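Local structure of predicted ATPase of the ABC class (Vibrio vulnificus, 5D6A) at residues Y40-Q45 / R151-K156; S299-R304 / L500-S505; Y319-P324 / P386-V391. The protein binds the ATP analogue AMP-PNP and, as a predicted ATPase of the ABC class, probably hydrolyses ATP. All coordinates share one frame; numbering follows the deposited sequence.

Contact 1: Y40-Q45 / R151-K156; sequences YRAYQQ and RDILAK
In the N-terminal region of this ABC-class ATPase, the 3-10 turns of 40-45 pack on the small antiparallel pair 148-149/152-153, which runs into helix 155-172 through Leu154 at its N-cap, with Ile153 lying against Tyr43. The two side chains run past each other in opposite directions. CD1 of Ile153 sits over one face of the Tyr43 ring, 3.8 Å from its centroid and 21° off the normal, a CH-pi contact, while CG2 reaches the phenol end, 3.4 Å from Tyr43 CZ. With CG1 anti to its carbonyl carbon (chi1 -62°), Ile153 sends one branch to each end of the ring. CD1 also meets Ala42 CB at 3.7 Å.

The 3-10 geometry, held by i to i+3 bonds such as Tyr43 N to Tyr40 O, puts both tyrosines beside this pair. The Tyr43 edge, through CD2, lies 3.6 Å above one face of the Tyr40 ring, toward its rim, while Tyr40 CD1 lies in the Tyr43 plane. Tyr40 OH bonds to Leu146 O, Tyr43 OH to Pro147 O. Arg151, bent at chi2, passes its CD 3.9 Å from Tyr40 CB and carries its guanidinium to a salt bridge with Asp65. It also packs on Arg151 of the second subunit.

Contact 2: S299-R304 / L500-S505; sequences SAMKIR and LEQLES
Gln502 turns its CG anti to its own carbonyl carbon (chi1 -78°) and extends from there, which carries its amide across to the backbone of Ala300 and Lys302; Lys302, with CG anti to the backbone N (chi1 -178°), stretches out until a bend at chi4 swings NZ onto Glu501. The meeting joins strand 301-302, the outermost strand, within this chain, of the mixed sheet of the P-loop domain, to a type I turn, Leu500 to Leu503, of the MRB1590-type C-terminal region.

The Gln502 amide bonds the outward-facing Ala300 O and Lys302 N, rather as a neighbouring strand might. Its NE2 donates to Ala300 O at 3.1 Å, and its OE1 accepts from Lys302 N at 3.2 Å. Neither donor lies in the plane of the carbonyl it approaches, and Lys302 N comes to OE1 from well above that plane. NE2 also bonds Glu279 O, linking the buried amide to a third part of the chain; Ala300 O has a second donor in Arg555 NH1. The selenium of Met301, a selenomethionine, rests 3.7 Å from Gln502 OE1.

Beside this, Glu501 shares its carboxylate between two cations in a salt-bridge network. OE2 takes Lys302 NZ at 2.9 Å on its syn side, though NZ lies out of the carboxylate plane, and CD and CE of Lys302 also lie close to OE2. OE1 approaches the Arg304 guanidinium obliquely, the two side chains crossing at about a right angle and their flat groups 65° apart. Two positive partners would probably keep Glu501 ionised. The side chain of Lys302 is about 8 Å from bound AMP-PNP. The longer of the two ionic links is Arg304 NH2 to Glu501 OE1, at 3.6 Å.

Contact 3: Y319-P324 / P386-V391; sequences YINHLP and PITPLV
Asn321 reaches across Thr388 at about a right angle, its amide lying beside the threonine hydroxyl. Its CG is anti to its own carbonyl carbon (chi1 -61°), and this directs ND2 between two acceptors of the other segment. One is Thr388 OG1, at 3.2 Å and 23° out of the amide plane. The other is Pro386 O, whose bond to ND2 at 3.0 Å is weak because the N-H points poorly at it. Together they probably restrain the rotation of the amide, chiefly through Thr388.

The backbones meet through a stronger link. Thr388 N donates to Tyr319 O at 2.9 Å, with the nitrogen in the carbonyl plane and an N-H...O angle of 162°. Ile387 comes close to the same oxygen, its CG1 3.3 Å from Tyr319 O, and its CD1 continues to Ile320 CG1 at 4.3 Å, a looser apolar contact. The Tyr319 ring has Thr388 O near its edge; it packs on Leu347 and Gln348 of helix 339-352 and on Arg393 and Leu397 of helix 390-401.

Further along the same loop, Leu323 and Pro324 pack on Phe268 and Asp427 of the second subunit. One backbone bond and the amide of Asn321 thus join two irregular loops where the P-loop domain chain enters helix 390-401, near the nucleotide site: the Ile387 side chain is about 9 Å from bound AMP-PNP and about 7 Å from a sodium ion.

How the contacts relate
Along the chain, contact 1 closes before contact 2 opens, and contact 3 is nested inside the loop that contact 2 closes. Contact 1 belongs to the N-terminal region, its centre about 43 Å from that of contact 2 and about 63 Å from that of contact 3. Contacts 2 and 3 are nearer neighbours: their centres are about 24 Å apart, their nearest atoms about 6 Å, and both pack against helix 339-352. Contact 2, about 7 Å from the centre of the chain, thus links the P-loop domain to the C-terminal region, while contacts 1 and 3 lie on opposite sides of that centre, each with residues that meet the second subunit.

Contact 1: Y40-Q45 / R151-K156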
loop_
_atom_site.group_PDB
_atom_site.type_symbol
_atom_site.label_atom_id
_atom_site.label_comp_id
_atom_site.label_asym_id
_atom_site.label_seq_id
_atom_site.Cartn_x
_atom_site.Cartn_y
_atom_site.Cartn_z
ATOM N N TYR A 40 -3.440 32.510 -19.404
ATOM C CA TYR A 40 -2.352 31.594 -19.023
ATOM C C TYR A 40 -1.851 30.772 -20.211
ATOM O O TYR A 40 -0.706 30.316 -20.228
ATOM C CB TYR A 40 -2.812 30.654 -17.906
ATOM C CG TYR A 40 -1.681 29.947 -17.192
ATOM C CD1 TYR A 40 -0.992 30.577 -16.161
ATOM C CD2 TYR A 40 -1.308 28.651 -17.533
ATOM C CE1 TYR A 40 0.041 29.944 -15.496
ATOM C CE2 TYR A 40 -0.275 28.009 -16.869
ATOM C CZ TYR A 40 0.395 28.663 -15.851
ATOM O OH TYR A 40 1.421 28.042 -15.178
ATOM N N ARG A 41 -2.725 30.584 -21.194
ATOM C CA ARG A 41 -2.389 29.845 -22.403
ATOM C C ARG A 41 -1.200 30.487 -23.122
ATOM O O ARG A 41 -0.411 29.797 -23.771
ATOM C CB ARG A 41 -3.601 29.824 -23.341
ATOM C CG ARG A 41 -3.442 28.939 -24.564
ATOM C CD ARG A 41 -4.628 29.076 -25.502
ATOM N NE ARG A 41 -4.537 28.139 -26.619
ATOM C CZ ARG A 41 -3.779 28.314 -27.701
ATOM N NH1 ARG A 41 -3.010 29.394 -27.826
ATOM N NH2 ARG A 41 -3.774 27.391 -28.657
ATOM N N ALA A 42 -1.075 31.807 -22.989
ATOM C CA ALA A 42 -0.005 32.566 -23.645
ATOM C C ALA A 42 1.422 32.102 -23.310
ATOM O O ALA A 42 2.345 32.368 -24.081
ATOM C CB ALA A 42 -0.158 34.052 -23.350
ATOM N N TYR A 43 1.614 31.428 -22.175
ATOM C CA TYR A 43 2.954 30.930 -21.821
ATOM C C TYR A 43 3.550 30.015 -22.897
ATOM O O TYR A 43 4.768 29.865 -22.976
ATOM C CB TYR A 43 2.967 30.198 -20.472
ATOM C CG TYR A 43 3.105 31.083 -19.246
ATOM C CD1 TYR A 43 4.289 31.772 -19.000
ATOM C CD2 TYR A 43 2.090 31.171 -18.298
ATOM C CE1 TYR A 43 4.441 32.561 -17.873
ATOM C CE2 TYR A 43 2.236 31.955 -17.165
ATOM C CZ TYR A 43 3.412 32.648 -16.958
ATOM O OH TYR A 43 3.565 33.427 -15.835
ATOM N N GLN A 44 2.693 29.405 -23.716
ATOM C CA GLN A 44 3.148 28.526 -24.799
ATOM C C GLN A 44 4.151 29.209 -25.727
ATOM O O GLN A 44 4.967 28.542 -26.361
ATOM C CB GLN A 44 1.952 28.033 -25.624
ATOM C CG GLN A 44 1.074 27.020 -24.906
ATOM C CD GLN A 44 1.798 25.715 -24.647
ATOM O OE1 GLN A 44 2.707 25.338 -25.390
ATOM N NE2 GLN A 44 1.391 25.008 -23.597
ATOM N N GLN A 45 4.085 30.538 -25.800
ATOM C CA GLN A 45 4.982 31.319 -26.651
ATOM C C GLN A 45 6.410 31.387 -26.099
ATOM O O GLN A 45 7.347 31.704 -26.829
ATOM C CB GLN A 45 4.423 32.733 -26.841
ATOM C CG GLN A 45 3.059 32.769 -27.522
ATOM C CD GLN A 45 2.477 34.166 -27.614
ATOM O OE1 GLN A 45 3.153 35.156 -27.337
ATOM N NE2 GLN A 45 1.212 34.251 -28.008
ATOM N N ARG A 151 -5.433 33.141 -13.176
ATOM C CA ARG A 151 -5.262 32.650 -14.545
ATOM C C ARG A 151 -4.499 33.659 -15.411
ATOM O O ARG A 151 -3.829 33.275 -16.367
ATOM C CB ARG A 151 -6.620 32.360 -15.177
ATOM C CG ARG A 151 -6.576 31.482 -16.421
ATOM C CD ARG A 151 -6.228 30.043 -16.061
ATOM N NE ARG A 151 -6.406 29.130 -17.189
ATOM C CZ ARG A 151 -6.240 27.809 -17.125
ATOM N NH1 ARG A 151 -6.432 27.067 -18.210
ATOM N NH2 ARG A 151 -5.885 27.222 -15.985
ATOM N N ASP A 152 -4.614 34.948 -15.090
ATOM C CA ASP A 152 -3.903 35.980 -15.844
ATOM C C ASP A 152 -2.414 35.932 -15.499
ATOM O O ASP A 152 -2.036 35.853 -14.330
ATOM C CB ASP A 152 -4.484 37.370 -15.561
ATOM C CG ASP A 152 -5.950 37.482 -15.945
ATOM O OD1 ASP A 152 -6.544 36.465 -16.361
ATOM O OD2 ASP A 152 -6.510 38.592 -15.822
ATOM N N ILE A 153 -1.580 35.988 -16.532
ATOM C CA ILE A 153 -0.130 35.896 -16.372
ATOM C C ILE A 153 0.521 37.085 -15.667
ATOM O O ILE A 153 0.271 38.242 -16.010
ATOM C CB ILE A 153 0.562 35.715 -17.744
ATOM C CG1 ILE A 153 0.094 34.413 -18.404
ATOM C CG2 ILE A 153 2.080 35.733 -17.590
ATOM C CD1 ILE A 153 0.712 34.139 -19.760
ATOM N N LEU A 154 1.362 36.772 -14.681
ATOM C CA LEU A 154 2.139 37.767 -13.953
ATOM C C LEU A 154 3.546 37.709 -14.531
ATOM O O LEU A 154 4.398 36.961 -14.051
ATOM C CB LEU A 154 2.166 37.464 -12.453
ATOM C CG LEU A 154 0.846 37.589 -11.693
ATOM C CD1 LEU A 154 1.024 37.131 -10.252
ATOM C CD2 LEU A 154 0.322 39.018 -11.746
ATOM N N ALA A 155 3.769 38.492 -15.582
ATOM C CA ALA A 155 5.056 38.527 -16.266
ATOM C C ALA A 155 6.180 39.009 -15.362
ATOM O O ALA A 155 7.252 38.412 -15.336
ATOM C CB ALA A 155 4.976 39.401 -17.508
ATOM N N LYS A 156 5.935 40.082 -14.617
ATOM C CA LYS A 156 6.958 40.639 -13.729
ATOM C C LYS A 156 7.481 39.606 -12.734
ATOM O O LYS A 156 8.675 39.578 -12.434
ATOM C CB LYS A 156 6.430 41.869 -12.985
ATOM C CG LYS A 156 7.492 42.565 -12.149
ATOM C CD LYS A 156 6.999 43.879 -11.573
ATOM C CE LYS A 156 8.120 44.594 -10.839
ATOM N NZ LYS A 156 7.690 45.913 -10.306
#

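Contact 2: S299-R304 / L500-S505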
loop_
_atom_site.group_PDB
_atom_site.type_symbol
_atom_site.label_atom_id
_atom_site.label_comp_id
_atom_site.label_asym_id
_atom_site.label_seq_id
_atom_site.Cartn_x
_atom_site.Cartn_y
_atom_site.Cartn_z
ATOM N N SER A 299 21.967 -7.085 -7.298
ATOM C CA SER A 299 20.808 -7.814 -7.820
ATOM C C SER A 299 19.930 -8.458 -6.739
ATOM O O SER A 299 18.928 -9.098 -7.060
ATOM C CB SER A 299 21.284 -8.899 -8.786
ATOM O OG SER A 299 22.147 -9.813 -8.132
ATOM N N ALA A 300 20.295 -8.288 -5.470
ATOM C CA ALA A 300 19.532 -8.886 -4.366
ATOM C C ALA A 300 18.057 -8.482 -4.399
ATOM O O ALA A 300 17.731 -7.294 -4.423
ATOM C CB ALA A 300 20.152 -8.508 -3.032
HETATM N N MSE A 301 17.175 -9.483 -4.398
HETATM C CA MSE A 301 15.730 -9.258 -4.452
HETATM C C MSE A 301 15.040 -9.820 -3.247
HETATM O O MSE A 301 15.184 -11.001 -2.939
HETATM C CB MSE A 301 15.171 -9.954 -5.696
HETATM C CG MSE A 301 13.639 -9.955 -5.776
HETATM SE SE MSE A 301 12.910 -8.125 -5.918
HETATM C CE MSE A 301 13.629 -7.700 -7.698
ATOM N N LYS A 302 14.275 -8.983 -2.556
ATOM C CA LYS A 302 13.522 -9.442 -1.404
ATOM C C LYS A 302 12.178 -9.926 -1.894
ATOM O O LYS A 302 11.451 -9.196 -2.563
ATOM C CB LYS A 302 13.347 -8.345 -0.354
ATOM C CG LYS A 302 12.610 -8.816 0.896
ATOM C CD LYS A 302 12.820 -7.854 2.052
ATOM C CE LYS A 302 12.181 -8.328 3.352
ATOM N NZ LYS A 302 10.693 -8.376 3.304
ATOM N N ILE A 303 11.861 -11.171 -1.570
ATOM C CA ILE A 303 10.603 -11.753 -1.983
ATOM C C ILE A 303 9.717 -11.955 -0.764
ATOM O O ILE A 303 10.197 -12.252 0.329
ATOM C CB ILE A 303 10.808 -13.078 -2.754
ATOM C CG1 ILE A 303 11.453 -14.148 -1.869
ATOM C CG2 ILE A 303 11.669 -12.841 -3.988
ATOM C CD1 ILE A 303 11.665 -15.470 -2.577
ATOM N N ARG A 304 8.421 -11.766 -0.970
ATOM C CA ARG A 304 7.427 -11.912 0.077
ATOM C C ARG A 304 6.158 -12.435 -0.568
ATOM O O ARG A 304 6.129 -12.694 -1.773
ATOM C CB ARG A 304 7.164 -10.565 0.757
ATOM C CG ARG A 304 6.669 -9.472 -0.183
ATOM C CD ARG A 304 6.447 -8.162 0.554
ATOM N NE ARG A 304 5.424 -8.282 1.592
ATOM C CZ ARG A 304 5.121 -7.325 2.466
ATOM N NH1 ARG A 304 4.177 -7.536 3.373
ATOM N NH2 ARG A 304 5.760 -6.157 2.446
ATOM N N LEU A 500 7.159 -4.415 -4.149
ATOM C CA LEU A 500 8.552 -4.080 -4.410
ATOM C C LEU A 500 8.952 -2.979 -3.439
ATOM O O LEU A 500 9.028 -1.805 -3.804
ATOM C CB LEU A 500 8.726 -3.610 -5.859
ATOM C CG LEU A 500 8.200 -4.549 -6.950
ATOM C CD1 LEU A 500 8.443 -3.944 -8.324
ATOM C CD2 LEU A 500 8.837 -5.925 -6.854
ATOM N N GLU A 501 9.203 -3.372 -2.194
ATOM C CA GLU A 501 9.549 -2.416 -1.143
ATOM C C GLU A 501 10.976 -1.890 -1.235
ATOM O O GLU A 501 11.315 -0.905 -0.588
ATOM C CB GLU A 501 9.277 -3.005 0.245
ATOM C CG GLU A 501 10.113 -4.219 0.628
ATOM C CD GLU A 501 9.755 -4.746 2.008
ATOM O OE1 GLU A 501 8.763 -4.260 2.597
ATOM O OE2 GLU A 501 10.460 -5.648 2.504
ATOM N N GLN A 502 11.811 -2.550 -2.028
ATOM C CA GLN A 502 13.187 -2.099 -2.216
ATOM C C GLN A 502 13.270 -0.814 -3.039
ATOM O O GLN A 502 14.247 -0.081 -2.922
ATOM C CB GLN A 502 14.037 -3.189 -2.866
ATOM C CG GLN A 502 14.472 -4.287 -1.913
ATOM C CD GLN A 502 15.248 -5.378 -2.619
ATOM O OE1 GLN A 502 14.740 -6.003 -3.541
ATOM N NE2 GLN A 502 16.471 -5.628 -2.174
ATOM N N LEU A 503 12.259 -0.546 -3.870
ATOM C CA LEU A 503 12.253 0.679 -4.679
ATOM C C LEU A 503 12.396 1.892 -3.781
ATOM O O LEU A 503 11.813 1.942 -2.699
ATOM C CB LEU A 503 10.985 0.798 -5.524
ATOM C CG LEU A 503 10.880 -0.118 -6.744
ATOM C CD1 LEU A 503 9.533 0.056 -7.433
ATOM C CD2 LEU A 503 12.013 0.157 -7.721
ATOM N N GLU A 504 13.168 2.870 -4.246
ATOM C CA GLU A 504 13.457 4.072 -3.472
ATOM C C GLU A 504 12.672 5.306 -3.918
ATOM O O GLU A 504 12.082 5.995 -3.093
ATOM C CB GLU A 504 14.953 4.371 -3.567
ATOM C CG GLU A 504 15.414 5.575 -2.767
ATOM C CD GLU A 504 15.266 5.396 -1.269
ATOM O OE1 GLU A 504 15.313 4.245 -0.787
ATOM O OE2 GLU A 504 15.127 6.420 -0.572
ATOM N N SER A 505 12.671 5.581 -5.220
ATOM C CA SER A 505 12.011 6.776 -5.746
ATOM C C SER A 505 11.012 6.505 -6.858
ATOM O O SER A 505 11.102 5.500 -7.567
ATOM C CB SER A 505 13.071 7.749 -6.271
ATOM O OG SER A 505 12.477 8.883 -6.882
#

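Contact 3: Y319-P324 / P386-V391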
loop_
_atom_site.group_PDB
_atom_site.type_symbol
_atom_site.label_atom_id
_atom_site.label_comp_id
_atom_site.label_asym_id
_atom_site.label_seq_id
_atom_site.Cartn_x
_atom_site.Cartn_y
_atom_site.Cartn_z
ATOM N N TYR A 319 8.638 -25.987 -7.638
ATOM C CA TYR A 319 8.022 -25.728 -6.337
ATOM C C TYR A 319 6.610 -26.294 -6.250
ATOM O O TYR A 319 6.300 -27.047 -5.327
ATOM C CB TYR A 319 8.036 -24.226 -6.053
ATOM C CG TYR A 319 9.422 -23.638 -6.212
ATOM C CD1 TYR A 319 10.391 -23.824 -5.232
ATOM C CD2 TYR A 319 9.772 -22.918 -7.353
ATOM C CE1 TYR A 319 11.664 -23.304 -5.377
ATOM C CE2 TYR A 319 11.042 -22.392 -7.504
ATOM C CZ TYR A 319 11.984 -22.590 -6.512
ATOM O OH TYR A 319 13.250 -22.076 -6.646
ATOM N N ILE A 320 5.760 -25.939 -7.209
ATOM C CA ILE A 320 4.390 -26.439 -7.239
ATOM C C ILE A 320 4.345 -27.696 -8.099
ATOM O O ILE A 320 4.817 -27.697 -9.236
ATOM C CB ILE A 320 3.413 -25.378 -7.774
ATOM C CG1 ILE A 320 3.484 -24.127 -6.891
ATOM C CG2 ILE A 320 1.992 -25.933 -7.817
ATOM C CD1 ILE A 320 2.607 -22.986 -7.353
ATOM N N ASN A 321 3.774 -28.763 -7.551
ATOM C CA ASN A 321 3.697 -30.046 -8.247
ATOM C C ASN A 321 2.333 -30.329 -8.875
ATOM O O ASN A 321 2.256 -30.868 -9.979
ATOM C CB ASN A 321 4.071 -31.170 -7.277
ATOM C CG ASN A 321 5.488 -31.035 -6.750
ATOM O OD1 ASN A 321 6.374 -30.533 -7.440
ATOM N ND2 ASN A 321 5.711 -31.494 -5.527
ATOM N N HIS A 322 1.264 -29.964 -8.168
ATOM C CA HIS A 322 -0.099 -30.180 -8.652
ATOM C C HIS A 322 -0.971 -28.934 -8.484
ATOM O O HIS A 322 -0.780 -28.145 -7.559
ATOM C CB HIS A 322 -0.740 -31.363 -7.917
ATOM C CG HIS A 322 -2.176 -31.598 -8.278
ATOM N ND1 HIS A 322 -2.560 -32.405 -9.329
ATOM C CD2 HIS A 322 -3.322 -31.129 -7.727
ATOM C CE1 HIS A 322 -3.879 -32.422 -9.408
ATOM N NE2 HIS A 322 -4.365 -31.656 -8.448
ATOM N N LEU A 323 -1.925 -28.777 -9.397
ATOM C CA LEU A 323 -2.868 -27.666 -9.382
ATOM C C LEU A 323 -4.265 -28.179 -9.708
ATOM O O LEU A 323 -4.413 -29.157 -10.445
ATOM C CB LEU A 323 -2.463 -26.603 -10.406
ATOM C CG LEU A 323 -1.194 -25.806 -10.105
ATOM C CD1 LEU A 323 -0.803 -24.960 -11.307
ATOM C CD2 LEU A 323 -1.373 -24.935 -8.869
ATOM N N PRO A 324 -5.301 -27.525 -9.155
ATOM C CA PRO A 324 -6.667 -27.943 -9.452
ATOM C C PRO A 324 -7.046 -27.593 -10.888
ATOM O O PRO A 324 -6.283 -26.915 -11.578
ATOM C CB PRO A 324 -7.507 -27.136 -8.458
ATOM C CG PRO A 324 -6.692 -25.927 -8.173
ATOM C CD PRO A 324 -5.260 -26.366 -8.244
ATOM N N PRO A 386 1.722 -32.703 -2.380
ATOM C CA PRO A 386 2.238 -31.620 -1.539
ATOM C C PRO A 386 3.226 -30.688 -2.242
ATOM O O PRO A 386 4.043 -31.138 -3.045
ATOM C CB PRO A 386 2.929 -32.367 -0.392
ATOM C CG PRO A 386 3.293 -33.691 -0.965
ATOM C CD PRO A 386 2.200 -34.025 -1.933
ATOM N N ILE A 387 3.132 -29.396 -1.933
ATOM C CA ILE A 387 4.031 -28.393 -2.501
ATOM C C ILE A 387 5.439 -28.604 -1.948
ATOM O O ILE A 387 5.600 -29.013 -0.799
ATOM C CB ILE A 387 3.554 -26.953 -2.175
ATOM C CG1 ILE A 387 4.420 -25.912 -2.892
ATOM C CG2 ILE A 387 3.563 -26.697 -0.670
ATOM C CD1 ILE A 387 3.992 -24.484 -2.633
ATOM N N THR A 388 6.449 -28.342 -2.773
ATOM C CA THR A 388 7.843 -28.491 -2.360
ATOM C C THR A 388 8.301 -27.187 -1.694
ATOM O O THR A 388 8.524 -26.186 -2.380
ATOM C CB THR A 388 8.747 -28.818 -3.564
ATOM O OG1 THR A 388 8.271 -30.005 -4.210
ATOM C CG2 THR A 388 10.190 -29.031 -3.122
ATOM N N PRO A 389 8.458 -27.197 -0.355
ATOM C CA PRO A 389 8.842 -25.982 0.364
ATOM C C PRO A 389 10.273 -25.547 0.086
ATOM O O PRO A 389 11.127 -26.378 -0.225
ATOM C CB PRO A 389 8.676 -26.379 1.829
ATOM C CG PRO A 389 8.951 -27.837 1.843
ATOM C CD PRO A 389 8.447 -28.374 0.534
ATOM N N LEU A 390 10.519 -24.247 0.210
ATOM C CA LEU A 390 11.833 -23.666 -0.050
ATOM C C LEU A 390 12.970 -24.411 0.650
ATOM O O LEU A 390 14.027 -24.626 0.060
ATOM C CB LEU A 390 11.845 -22.188 0.359
ATOM C CG LEU A 390 13.174 -21.440 0.212
ATOM C CD1 LEU A 390 13.702 -21.511 -1.215
ATOM C CD2 LEU A 390 13.017 -19.994 0.657
ATOM N N VAL A 391 12.748 -24.812 1.897
ATOM C CA VAL A 391 13.773 -25.522 2.670
ATOM C C VAL A 391 14.422 -26.666 1.869
ATOM O O VAL A 391 15.612 -26.939 2.027
ATOM C CB VAL A 391 13.203 -26.050 4.013
ATOM C CG1 VAL A 391 12.063 -27.033 3.780
ATOM C CG2 VAL A 391 14.301 -26.686 4.854
#